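Local structure of CD180 antigen (Mus musculus, 3T6Q) at residues A[43-49]-A[67-73]; A[83-89]-A[107-113]; A[95-101]-A[122-128]; A[130-135]-A[154-159]. The protein may cooperate with MD-1 and TLR4 in the innate immune response of B-cells to bacterial lipopolysaccharide, leading to NF-kappa-B activation. One frame throughout, in Å; residues are numbered along the deposited sequence.

Interaction 1. Residues A[43-49]-A[67-73]; sequences NVLPTIQ and CQIYWIH
Ile48 and Ile72 lie side by side and point the same way on one face of a short parallel pairing between leucine-rich repeats 1 and 2, while Thr47 and Trp71 meet on the other. With CG1 of Ile48 set between its backbone N and carbonyl carbon (chi1 57°), the side chain leans across the strand gap, and CD1 of Ile48 comes within 4.0 Å of CG1 of Ile72. Ile69 adds to this buried face: CG2 of Ile69 touches CG1 of Ile48, and CG1 of Ile69 packs on CB of Leu45 at 3.9 Å. On the other face the methyl CG2 of Thr47 approaches CD1 of Trp71 at 3.7 Å, the two side chains crossing obliquely. OG1 of Thr47 bonds within its own segment, donating to OE1 of Gln49 in the carbonyl plane, on a lone pair. NE1 of Trp71 is hydrogen-bonded to a glycerol, probably from the crystallisation liquor.

Between the two faces, Ile48 N donates to Trp71 O and His73 N to Ile48 O, both nearly straight. Pro46 O takes two donors, Tyr70 N at 2.9 Å and Trp71 N at 3.3 Å. Farther back, SG of Cys67 receives Asn43 N at 3.6 Å. Backbone bonds thus set the register, leaving the Ile48 and Ile72 side to bury apolar carbon and the Trp71 and His73 side to offer aromatic and polar surface to the chain of another protein.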
# COMPACT_ATOMS: atom_id res chain seq x y z
N ASN A 43 5.23 18.97 -5.65
CA ASN A 43 5.70 19.30 -6.99
C ASN A 43 5.73 18.03 -7.81
O ASN A 43 4.99 17.07 -7.49
CB ASN A 43 7.04 20.06 -6.93
CG ASN A 43 6.86 21.47 -6.39
OD1 ASN A 43 7.37 21.82 -5.31
ND2 ASN A 43 6.09 22.27 -7.11
N VAL A 44 6.52 18.01 -8.88
CA VAL A 44 6.44 16.90 -9.85
C VAL A 44 7.82 16.47 -10.32
O VAL A 44 8.36 17.05 -11.28
CB VAL A 44 5.59 17.26 -11.09
CG1 VAL A 44 5.39 16.02 -11.95
CG2 VAL A 44 4.23 17.85 -10.69
N LEU A 45 8.35 15.41 -9.69
CA LEU A 45 9.72 14.93 -9.90
C LEU A 45 9.77 13.43 -10.17
O LEU A 45 10.18 12.65 -9.32
CB LEU A 45 10.59 15.29 -8.68
CG LEU A 45 10.66 16.76 -8.31
CD1 LEU A 45 11.33 16.82 -6.95
CD2 LEU A 45 11.42 17.64 -9.31
N PRO A 46 9.37 12.99 -11.39
CA PRO A 46 9.16 11.56 -11.61
C PRO A 46 10.42 10.75 -11.33
O PRO A 46 10.34 9.64 -10.80
CB PRO A 46 8.74 11.51 -13.11
CG PRO A 46 8.05 12.80 -13.31
CD PRO A 46 8.87 13.80 -12.52
N THR A 47 11.60 11.31 -11.63
CA THR A 47 12.85 10.65 -11.21
C THR A 47 13.71 11.72 -10.58
O THR A 47 13.66 12.86 -10.99
CB THR A 47 13.65 10.05 -12.40
OG1 THR A 47 14.10 11.12 -13.23
CG2 THR A 47 12.82 9.08 -13.27
N ILE A 48 14.47 11.35 -9.55
CA ILE A 48 15.48 12.24 -9.00
C ILE A 48 16.79 11.44 -9.12
O ILE A 48 16.81 10.17 -9.11
CB ILE A 48 15.15 12.74 -7.55
CG1 ILE A 48 14.96 11.53 -6.58
CG2 ILE A 48 13.88 13.59 -7.59
CD1 ILE A 48 14.66 11.96 -5.12
N GLN A 49 17.88 12.18 -9.28
CA GLN A 49 19.13 11.54 -9.67
C GLN A 49 20.28 12.52 -9.31
O GLN A 49 20.02 13.58 -8.74
CB GLN A 49 19.10 11.22 -11.19
CG GLN A 49 18.94 12.44 -12.11
CD GLN A 49 17.51 12.71 -12.49
OE1 GLN A 49 16.68 11.79 -12.53
NE2 GLN A 49 17.20 13.96 -12.77
N CYS A 67 5.76 14.30 -4.16
CA CYS A 67 6.33 14.93 -5.38
C CYS A 67 6.24 14.02 -6.60
O CYS A 67 6.93 14.25 -7.59
CB CYS A 67 7.80 15.34 -5.14
SG CYS A 67 7.82 16.93 -4.28
N GLN A 68 5.45 12.96 -6.51
CA GLN A 68 5.30 12.00 -7.62
C GLN A 68 6.63 11.35 -8.04
O GLN A 68 6.86 11.03 -9.22
CB GLN A 68 4.57 12.69 -8.80
CG GLN A 68 3.14 13.08 -8.45
CD GLN A 68 2.45 13.86 -9.54
OE1 GLN A 68 1.98 14.97 -9.31
NE2 GLN A 68 2.40 13.30 -10.74
N ILE A 69 7.52 11.11 -7.07
CA ILE A 69 8.81 10.50 -7.35
C ILE A 69 8.67 8.99 -7.42
O ILE A 69 8.20 8.37 -6.47
CB ILE A 69 9.83 10.85 -6.23
CG1 ILE A 69 10.02 12.35 -6.16
CG2 ILE A 69 11.15 10.12 -6.48
CD1 ILE A 69 10.61 12.79 -4.79
N TYR A 70 9.02 8.41 -8.58
CA TYR A 70 9.03 6.96 -8.78
C TYR A 70 10.43 6.38 -8.68
O TYR A 70 10.55 5.20 -8.38
CB TYR A 70 8.45 6.61 -10.16
CG TYR A 70 6.96 6.91 -10.26
CD1 TYR A 70 6.01 5.92 -9.99
CD2 TYR A 70 6.49 8.19 -10.59
CE1 TYR A 70 4.64 6.18 -10.08
CE2 TYR A 70 5.11 8.47 -10.65
CZ TYR A 70 4.20 7.45 -10.40
OH TYR A 70 2.82 7.69 -10.48
N TRP A 71 11.47 7.17 -8.94
CA TRP A 71 12.83 6.63 -8.99
C TRP A 71 13.79 7.50 -8.21
O TRP A 71 13.81 8.68 -8.40
CB TRP A 71 13.35 6.56 -10.45
CG TRP A 71 12.51 5.62 -11.28
CD1 TRP A 71 11.39 5.94 -12.07
CD2 TRP A 71 12.62 4.15 -11.35
NE1 TRP A 71 10.86 4.80 -12.66
CE2 TRP A 71 11.54 3.70 -12.25
CE3 TRP A 71 13.46 3.21 -10.79
CZ2 TRP A 71 11.37 2.36 -12.56
CZ3 TRP A 71 13.28 1.87 -11.12
CH2 TRP A 71 12.25 1.45 -11.98
N ILE A 72 14.64 6.87 -7.40
CA ILE A 72 15.77 7.60 -6.75
C ILE A 72 17.07 6.92 -7.17
O ILE A 72 17.38 5.83 -6.67
CB ILE A 72 15.66 7.59 -5.20
CG1 ILE A 72 14.24 8.01 -4.77
CG2 ILE A 72 16.74 8.52 -4.58
CD1 ILE A 72 14.07 8.13 -3.24
N HIS A 73 17.79 7.54 -8.11
CA HIS A 73 18.96 6.92 -8.76
C HIS A 73 20.25 7.17 -8.01
O HIS A 73 20.25 7.86 -6.98
CB HIS A 73 19.08 7.36 -10.23
CG HIS A 73 17.97 6.83 -11.14
ND1 HIS A 73 17.42 5.60 -10.99
CD2 HIS A 73 17.32 7.41 -12.22
CE1 HIS A 73 16.45 5.43 -11.91
NE2 HIS A 73 16.40 6.53 -12.67

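Interaction 2. Residues A[83-89]-A[107-113]; sequences LDTLVLT and LKHLFFI
Leu83 sets its CD1 against CD1 of Leu107 at 3.8 Å, the two side chains pointing the same way into the interior of the solenoid. At Asp84 the carbonyl O is gripped by two N-H groups, those of Lys108 and His109. Its carboxylate swings back over the second segment because CG stands opposite the backbone N (chi1 -175°), bringing OD1 of Asp84 to 3.3 Å from CE of Lys108. The ammonium group itself is turned to Glu132, with which it forms a salt bridge. Thr85 presents OG1 to the ring edge of His109, at 3.6 Å from CD2; ND1 of that ring bonds Ser133. On the inner face, CD2 of Leu86 packs along CD1 of Leu110 at 3.9 Å, while Leu86 N donates to His109 O and Leu86 O receives Phe111 N. CG1 of Val87 lies against CB of Phe111 at 3.9 Å. Leu88 N donates to Phe111 O, and CD1 of Leu88 packs 3.5 Å from CE2 of Phe112. Thr89 ends the run with OG1 as the acceptor of a weak bond from Ile113 N.

Strands 85-87 and 109-111, only 2° from parallel, are consecutive rungs of the concave surface of the leucine-rich repeat horseshoe. Strand 61-63 continues the ladder beyond 85-87, and strand 133-135 beyond 109-111, where the ring of Tyr135 stacks with that of Phe111.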
# COMPACT_ATOMS: atom_id res chain seq x y z
N LEU A 83 22.88 17.44 5.39
CA LEU A 83 21.44 17.15 5.51
C LEU A 83 21.10 16.52 6.86
O LEU A 83 21.72 15.53 7.28
CB LEU A 83 21.02 16.18 4.40
CG LEU A 83 19.79 16.51 3.54
CD1 LEU A 83 19.12 15.22 3.12
CD2 LEU A 83 18.79 17.50 4.09
N ASP A 84 20.15 17.13 7.56
CA ASP A 84 19.70 16.65 8.88
C ASP A 84 18.36 15.86 8.77
O ASP A 84 18.22 14.81 9.38
CB ASP A 84 19.55 17.86 9.81
CG ASP A 84 19.19 17.47 11.24
OD1 ASP A 84 19.94 16.69 11.87
OD2 ASP A 84 18.17 17.96 11.76
N THR A 85 17.40 16.38 7.99
CA THR A 85 16.04 15.78 7.85
C THR A 85 15.75 15.64 6.37
O THR A 85 15.96 16.58 5.61
CB THR A 85 14.97 16.70 8.50
OG1 THR A 85 15.23 16.74 9.90
CG2 THR A 85 13.49 16.19 8.29
N LEU A 86 15.33 14.45 5.96
CA LEU A 86 14.88 14.28 4.58
C LEU A 86 13.45 13.68 4.61
O LEU A 86 13.23 12.70 5.30
CB LEU A 86 15.84 13.32 3.89
CG LEU A 86 15.44 12.86 2.46
CD1 LEU A 86 15.32 14.06 1.56
CD2 LEU A 86 16.43 11.80 1.98
N VAL A 87 12.50 14.30 3.92
CA VAL A 87 11.11 13.80 3.96
C VAL A 87 10.73 13.29 2.56
O VAL A 87 10.64 14.08 1.63
CB VAL A 87 10.14 14.92 4.33
CG1 VAL A 87 8.71 14.38 4.55
CG2 VAL A 87 10.60 15.66 5.61
N LEU A 88 10.54 11.98 2.42
CA LEU A 88 10.15 11.37 1.11
C LEU A 88 8.75 10.78 1.17
O LEU A 88 8.37 9.93 0.35
CB LEU A 88 11.18 10.29 0.70
CG LEU A 88 12.44 10.97 0.08
CD1 LEU A 88 13.58 9.96 0.18
CD2 LEU A 88 12.21 11.43 -1.37
N THR A 89 8.02 11.18 2.18
CA THR A 89 6.67 10.69 2.44
C THR A 89 5.75 10.82 1.21
O THR A 89 5.78 11.84 0.53
CB THR A 89 6.09 11.48 3.62
OG1 THR A 89 6.84 11.09 4.79
CG2 THR A 89 4.57 11.13 3.84
N LEU A 107 22.88 12.33 8.36
CA LEU A 107 21.41 12.41 8.40
C LEU A 107 20.87 11.95 9.77
O LEU A 107 21.31 10.93 10.28
CB LEU A 107 20.80 11.52 7.33
CG LEU A 107 19.31 11.84 7.05
CD1 LEU A 107 19.15 13.22 6.40
CD2 LEU A 107 18.71 10.72 6.25
N LYS A 108 19.92 12.69 10.33
CA LYS A 108 19.34 12.29 11.63
C LYS A 108 17.90 11.74 11.59
O LYS A 108 17.59 10.77 12.31
CB LYS A 108 19.49 13.40 12.64
CG LYS A 108 20.99 13.70 12.92
CD LYS A 108 21.28 14.09 14.34
CE LYS A 108 20.52 15.33 14.77
NZ LYS A 108 20.57 15.50 16.25
N HIS A 109 17.08 12.29 10.70
CA HIS A 109 15.63 11.93 10.67
C HIS A 109 15.22 11.71 9.24
O HIS A 109 15.43 12.56 8.36
CB HIS A 109 14.82 13.08 11.26
CG HIS A 109 15.41 13.65 12.56
ND1 HIS A 109 15.41 12.97 13.71
CD2 HIS A 109 16.06 14.87 12.82
CE1 HIS A 109 16.01 13.72 14.69
NE2 HIS A 109 16.40 14.88 14.13
N LEU A 110 14.61 10.57 8.99
CA LEU A 110 14.22 10.22 7.63
C LEU A 110 12.76 9.80 7.68
O LEU A 110 12.40 8.95 8.51
CB LEU A 110 15.10 9.09 7.10
CG LEU A 110 14.73 8.45 5.74
CD1 LEU A 110 14.81 9.49 4.65
CD2 LEU A 110 15.66 7.31 5.38
N PHE A 111 11.93 10.41 6.82
CA PHE A 111 10.49 10.07 6.72
C PHE A 111 10.24 9.36 5.39
O PHE A 111 10.53 9.89 4.29
CB PHE A 111 9.66 11.33 6.82
CG PHE A 111 9.81 12.05 8.15
CD1 PHE A 111 8.84 11.90 9.16
CD2 PHE A 111 10.99 12.78 8.46
CE1 PHE A 111 8.97 12.56 10.39
CE2 PHE A 111 11.15 13.40 9.72
CZ PHE A 111 10.13 13.29 10.68
N PHE A 112 9.76 8.15 5.49
CA PHE A 112 9.50 7.29 4.32
C PHE A 112 8.05 6.76 4.43
O PHE A 112 7.77 5.62 4.08
CB PHE A 112 10.50 6.14 4.32
CG PHE A 112 11.29 6.05 3.05
CD1 PHE A 112 10.99 5.07 2.11
CD2 PHE A 112 12.36 6.92 2.82
CE1 PHE A 112 11.72 4.97 0.94
CE2 PHE A 112 13.12 6.81 1.65
CZ PHE A 112 12.77 5.85 0.71
N ILE A 113 7.15 7.62 4.89
CA ILE A 113 5.76 7.23 5.17
C ILE A 113 4.98 7.01 3.85
O ILE A 113 5.09 7.79 2.90
CB ILE A 113 5.10 8.31 6.09
CG1 ILE A 113 5.75 8.29 7.49
CG2 ILE A 113 3.57 8.15 6.19
CD1 ILE A 113 5.53 9.57 8.31

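Interaction 3. Residues A[95-101]-A[122-128]; sequences FMAETAL and FIPLHNQ
Met96 lays its extended side chain across Pro124, CG of Met96 reaching 3.8 Å from CD of Pro124. With CG trans to the amide nitrogen (chi1 173°), the chain runs on to Ile123, whose CG2 lies 4.0 Å from SD of Met96. Behind it, CB of Met96 approaches CE1 of Phe122. A water sits 3.2 Å above the centre of the Phe122 ring; it accepts from Met96 N and donates to Phe122 O, tying the two backbones together.

The segments belong to leucine-rich repeats 3 and 4 and stack on the outer side of the solenoid, away from the concave strands. Strand 95-96 pairs with 71-72 of the repeat before, but 122-128 has no strand to continue it. A single direct hydrogen bond joins the two: Gln128 NE2 lies in the carbonyl plane of Leu101 and donates to Leu101 O at 2.8 Å, with that oxygen 9° out of the Gln128 amide plane. NE2 also bonds Pro104 O. The bent chain of Gln128 brings OE1 within 3.5 Å of CB of Leu101, while CD1 of Leu101 meets CD2 of Leu125.

Nearer the surface, OE2 of Glu98 lies 3.5 Å from CE1 of His126, carboxylate and ring 16° from coplanar. Outside the two segments, OE1 of Glu98 pairs with a basic side chain of another protein's chain. A water bridges Glu98 O to Asn127 ND2.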
# COMPACT_ATOMS: atom_id res chain seq x y z
N PHE A 95 12.11 2.19 -6.91
CA PHE A 95 13.44 1.71 -6.53
C PHE A 95 14.29 2.83 -6.05
O PHE A 95 14.21 3.93 -6.56
CB PHE A 95 14.17 1.03 -7.71
CG PHE A 95 15.31 0.10 -7.31
CD1 PHE A 95 15.05 -1.17 -6.82
CD2 PHE A 95 16.65 0.51 -7.46
CE1 PHE A 95 16.10 -2.03 -6.47
CE2 PHE A 95 17.70 -0.33 -7.11
CZ PHE A 95 17.42 -1.61 -6.61
N MET A 96 15.19 2.51 -5.14
CA MET A 96 16.09 3.50 -4.59
C MET A 96 17.49 2.89 -4.64
O MET A 96 17.73 1.78 -4.11
CB MET A 96 15.65 3.83 -3.16
CG MET A 96 16.62 4.74 -2.43
SD MET A 96 15.89 5.19 -0.83
CE MET A 96 16.93 6.57 -0.39
N ALA A 97 18.40 3.59 -5.31
CA ALA A 97 19.76 3.11 -5.53
C ALA A 97 20.58 2.94 -4.25
O ALA A 97 20.41 3.68 -3.27
CB ALA A 97 20.46 4.03 -6.51
N GLU A 98 21.47 1.96 -4.28
CA GLU A 98 22.44 1.70 -3.20
C GLU A 98 23.11 2.99 -2.71
O GLU A 98 23.23 3.19 -1.50
CB GLU A 98 23.50 0.74 -3.73
CG GLU A 98 23.71 -0.58 -3.02
CD GLU A 98 22.52 -1.09 -2.22
OE1 GLU A 98 21.50 -1.56 -2.78
OE2 GLU A 98 22.66 -1.08 -0.98
N THR A 99 23.55 3.84 -3.65
CA THR A 99 24.31 5.07 -3.34
C THR A 99 23.45 6.35 -3.24
O THR A 99 23.99 7.47 -3.18
CB THR A 99 25.45 5.31 -4.37
OG1 THR A 99 24.90 5.66 -5.65
CG2 THR A 99 26.30 4.08 -4.52
N ALA A 100 22.12 6.21 -3.24
CA ALA A 100 21.26 7.38 -3.25
C ALA A 100 21.54 8.27 -2.05
O ALA A 100 21.57 9.51 -2.18
CB ALA A 100 19.78 6.97 -3.27
N LEU A 101 21.80 7.64 -0.90
CA LEU A 101 22.08 8.40 0.34
C LEU A 101 23.57 8.45 0.72
O LEU A 101 23.90 8.53 1.91
CB LEU A 101 21.27 7.78 1.50
CG LEU A 101 19.74 7.96 1.46
CD1 LEU A 101 19.09 7.04 2.50
CD2 LEU A 101 19.43 9.42 1.73
N PHE A 122 14.24 -1.94 1.40
CA PHE A 122 14.03 -1.03 0.24
C PHE A 122 14.94 0.20 0.37
O PHE A 122 15.27 0.83 -0.62
CB PHE A 122 12.56 -0.57 0.18
CG PHE A 122 12.21 0.21 -1.05
CD1 PHE A 122 12.37 1.60 -1.09
CD2 PHE A 122 11.72 -0.44 -2.19
CE1 PHE A 122 12.05 2.33 -2.21
CE2 PHE A 122 11.39 0.30 -3.31
CZ PHE A 122 11.55 1.68 -3.33
N ILE A 123 15.26 0.59 1.60
CA ILE A 123 15.98 1.83 1.84
C ILE A 123 17.44 1.47 2.18
O ILE A 123 17.70 0.89 3.25
CB ILE A 123 15.35 2.64 3.00
CG1 ILE A 123 13.80 2.69 2.85
CG2 ILE A 123 15.95 4.04 3.03
CD1 ILE A 123 13.10 3.21 4.10
N PRO A 124 18.37 1.75 1.25
CA PRO A 124 19.78 1.38 1.54
C PRO A 124 20.36 2.39 2.50
O PRO A 124 20.63 3.53 2.13
CB PRO A 124 20.46 1.43 0.16
CG PRO A 124 19.35 1.38 -0.85
CD PRO A 124 18.18 2.09 -0.18
N LEU A 125 20.46 2.00 3.77
CA LEU A 125 20.86 2.96 4.82
C LEU A 125 22.28 2.74 5.38
O LEU A 125 22.61 3.32 6.40
CB LEU A 125 19.89 2.93 5.98
CG LEU A 125 18.53 3.58 5.70
CD1 LEU A 125 17.48 2.99 6.63
CD2 LEU A 125 18.62 5.09 5.81
N HIS A 126 23.09 1.91 4.73
CA HIS A 126 24.46 1.59 5.21
C HIS A 126 25.38 2.80 5.39
O HIS A 126 26.34 2.73 6.15
CB HIS A 126 25.08 0.57 4.27
CG HIS A 126 25.12 1.03 2.84
ND1 HIS A 126 24.07 0.87 1.99
CD2 HIS A 126 26.09 1.72 2.13
CE1 HIS A 126 24.38 1.41 0.80
NE2 HIS A 126 25.62 1.92 0.88
N ASN A 127 25.10 3.91 4.73
CA ASN A 127 25.87 5.16 4.91
C ASN A 127 25.39 6.07 6.07
O ASN A 127 25.99 7.12 6.30
CB ASN A 127 25.87 6.00 3.62
CG ASN A 127 26.87 5.52 2.60
OD1 ASN A 127 28.02 5.24 2.94
ND2 ASN A 127 26.44 5.41 1.33
N GLN A 128 24.27 5.74 6.71
CA GLN A 128 23.69 6.64 7.71
C GLN A 128 24.05 6.07 9.09
O GLN A 128 23.28 5.28 9.68
CB GLN A 128 22.15 6.79 7.54
CG GLN A 128 21.78 7.90 6.58
CD GLN A 128 22.29 7.57 5.18
OE1 GLN A 128 21.98 6.51 4.64
NE2 GLN A 128 23.08 8.46 4.62
O HOH W 1 14.84 0.20 -3.24
O HOH W 2 20.65 4.90 -0.49
O HOH W 3 22.38 -1.23 2.32
O HOH W 4 23.99 5.33 0.30

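Interaction 4. Residues A[130-135]-A[154-159]; sequences TLESLY and KLKVLD
Tyr135 leans across Asp159 and Val157 on the concave surface of the leucine-rich repeat solenoid, where strands 133-135 and 157-159 of repeats 5 and 6 run parallel. CD1 of Tyr135 lies 3.6 Å from CB of Asp159. Because CG of Asp159 is turned away from the backbone N (chi1 -169°), the carboxylate lies beside the ring, its plane 29° from that of the ring and OD2 of Asp159 3.8 Å from CE1 of Tyr135. Farther along the ring, CG1 of Val157 meets the phenol OH of Tyr135 at 3.7 Å. Val157 also sets its CB against OG of Ser133. On the inner face Leu134 and Leu158 point the same way, CD2 of Leu158 reaching CB of Leu134 at 4.1 Å, and the CD1 methyls of Leu131 and Leu155 meet beside them.

The backbone holds these pairs in step. Leu134 N donates to Val157 O and Asp159 N to Leu134 O, while Glu132 O takes both Val157 N and Lys156 N, the latter on a lone pair.

Beyond this shell, Leu158 packs on Leu184. The carboxylate of Asp159 is held by two bonds: OD1 accepts from Gln161 N and OD2 from Asn185 ND2 of the next strand. Where the strands have not yet begun, a water donates to Leu131 O at 2.6 Å and weakly accepts from Lys154 N.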
# COMPACT_ATOMS: atom_id res chain seq x y z
N THR A 130 24.65 7.79 11.96
CA THR A 130 24.14 8.57 13.10
C THR A 130 22.60 8.77 13.07
O THR A 130 22.08 9.71 13.65
CB THR A 130 24.87 9.94 13.27
OG1 THR A 130 24.40 10.92 12.33
CG2 THR A 130 26.38 9.79 13.15
N LEU A 131 21.88 7.87 12.40
CA LEU A 131 20.42 8.03 12.23
C LEU A 131 19.73 8.02 13.61
O LEU A 131 19.95 7.09 14.38
CB LEU A 131 19.88 6.84 11.43
CG LEU A 131 18.80 6.98 10.35
CD1 LEU A 131 17.71 5.93 10.52
CD2 LEU A 131 18.23 8.36 10.16
N GLU A 132 18.87 9.00 13.85
CA GLU A 132 18.10 9.13 15.10
C GLU A 132 16.61 8.75 15.00
O GLU A 132 16.07 8.19 15.94
CB GLU A 132 18.16 10.55 15.61
CG GLU A 132 19.57 10.95 15.96
CD GLU A 132 19.64 12.28 16.66
OE1 GLU A 132 20.77 12.74 16.92
OE2 GLU A 132 18.57 12.87 16.96
N SER A 133 15.96 9.06 13.87
CA SER A 133 14.51 8.82 13.68
C SER A 133 14.28 8.16 12.34
O SER A 133 14.80 8.65 11.33
CB SER A 133 13.75 10.14 13.68
OG SER A 133 13.86 10.78 14.92
N LEU A 134 13.47 7.11 12.30
CA LEU A 134 13.08 6.52 11.04
C LEU A 134 11.55 6.33 11.05
O LEU A 134 11.05 5.54 11.85
CB LEU A 134 13.75 5.15 10.92
CG LEU A 134 14.18 4.63 9.54
CD1 LEU A 134 14.20 3.11 9.46
CD2 LEU A 134 13.56 5.28 8.30
N TYR A 135 10.84 7.00 10.14
CA TYR A 135 9.37 6.91 10.08
C TYR A 135 8.97 6.08 8.85
O TYR A 135 9.23 6.47 7.73
CB TYR A 135 8.78 8.32 9.98
CG TYR A 135 8.98 9.11 11.25
CD1 TYR A 135 7.94 9.25 12.19
CD2 TYR A 135 10.22 9.67 11.54
CE1 TYR A 135 8.13 9.98 13.38
CE2 TYR A 135 10.41 10.41 12.72
CZ TYR A 135 9.38 10.54 13.63
OH TYR A 135 9.59 11.28 14.80
N LYS A 154 22.55 5.34 17.56
CA LYS A 154 21.97 6.65 17.84
C LYS A 154 20.43 6.66 17.59
O LYS A 154 19.79 7.68 17.75
CB LYS A 154 22.68 7.73 17.01
CG LYS A 154 24.21 7.77 17.28
CD LYS A 154 24.54 8.92 18.19
CE LYS A 154 25.20 8.46 19.48
NZ LYS A 154 26.66 8.21 19.35
N LEU A 155 19.87 5.51 17.24
CA LEU A 155 18.40 5.42 16.94
C LEU A 155 17.57 5.67 18.20
O LEU A 155 17.73 4.95 19.20
CB LEU A 155 18.08 4.07 16.31
CG LEU A 155 16.73 3.89 15.62
CD1 LEU A 155 16.56 4.86 14.43
CD2 LEU A 155 16.57 2.44 15.22
N LYS A 156 16.71 6.70 18.17
CA LYS A 156 15.80 7.01 19.29
C LYS A 156 14.29 6.86 18.95
O LYS A 156 13.47 6.67 19.87
CB LYS A 156 16.03 8.41 19.82
CG LYS A 156 17.45 8.70 20.31
CD LYS A 156 17.91 7.68 21.36
CE LYS A 156 19.38 7.94 21.76
NZ LYS A 156 19.87 6.84 22.64
N VAL A 157 13.94 6.98 17.65
CA VAL A 157 12.50 6.82 17.18
C VAL A 157 12.41 5.84 16.02
O VAL A 157 13.06 6.02 14.98
CB VAL A 157 11.88 8.17 16.79
CG1 VAL A 157 10.47 8.00 16.23
CG2 VAL A 157 11.81 9.08 18.03
N LEU A 158 11.64 4.78 16.20
CA LEU A 158 11.38 3.87 15.13
C LEU A 158 9.85 3.80 15.04
O LEU A 158 9.22 3.27 15.94
CB LEU A 158 11.91 2.49 15.47
CG LEU A 158 12.66 1.62 14.47
CD1 LEU A 158 12.62 0.12 14.81
CD2 LEU A 158 12.42 1.89 12.98
N ASP A 159 9.29 4.28 13.95
CA ASP A 159 7.85 4.46 13.86
C ASP A 159 7.24 3.62 12.73
O ASP A 159 7.55 3.85 11.55
CB ASP A 159 7.57 5.95 13.68
CG ASP A 159 6.08 6.31 13.84
OD1 ASP A 159 5.21 5.68 13.19
OD2 ASP A 159 5.77 7.24 14.64
O HOH W 5 21.38 4.94 14.36

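The four contacts join successive leucine-rich repeats near the N-terminal end of the horseshoe. Interactions 2 and 4, with centres 10 Å apart, are steps of the same concave ladder, coupled where Lys108 O lies 2.8 Å from Ser133 N. Interactions 1 and 3 share the short sheet in which strand 71-72 adjoins strand 95-96; Ile72 O and Ala97 N are 2.8 Å apart. The interior of the solenoid ties the two surfaces together: Phe112 CZ of interaction 2 meets Met96 SD of interaction 3 at 3.5 Å, and Leu88 CD1 meets Ile72 CD1 of interaction 1 at 3.9 Å. Interactions 1 and 4 do not touch, their nearest atoms being about 12 Å apart. Another protein chain reaches all four.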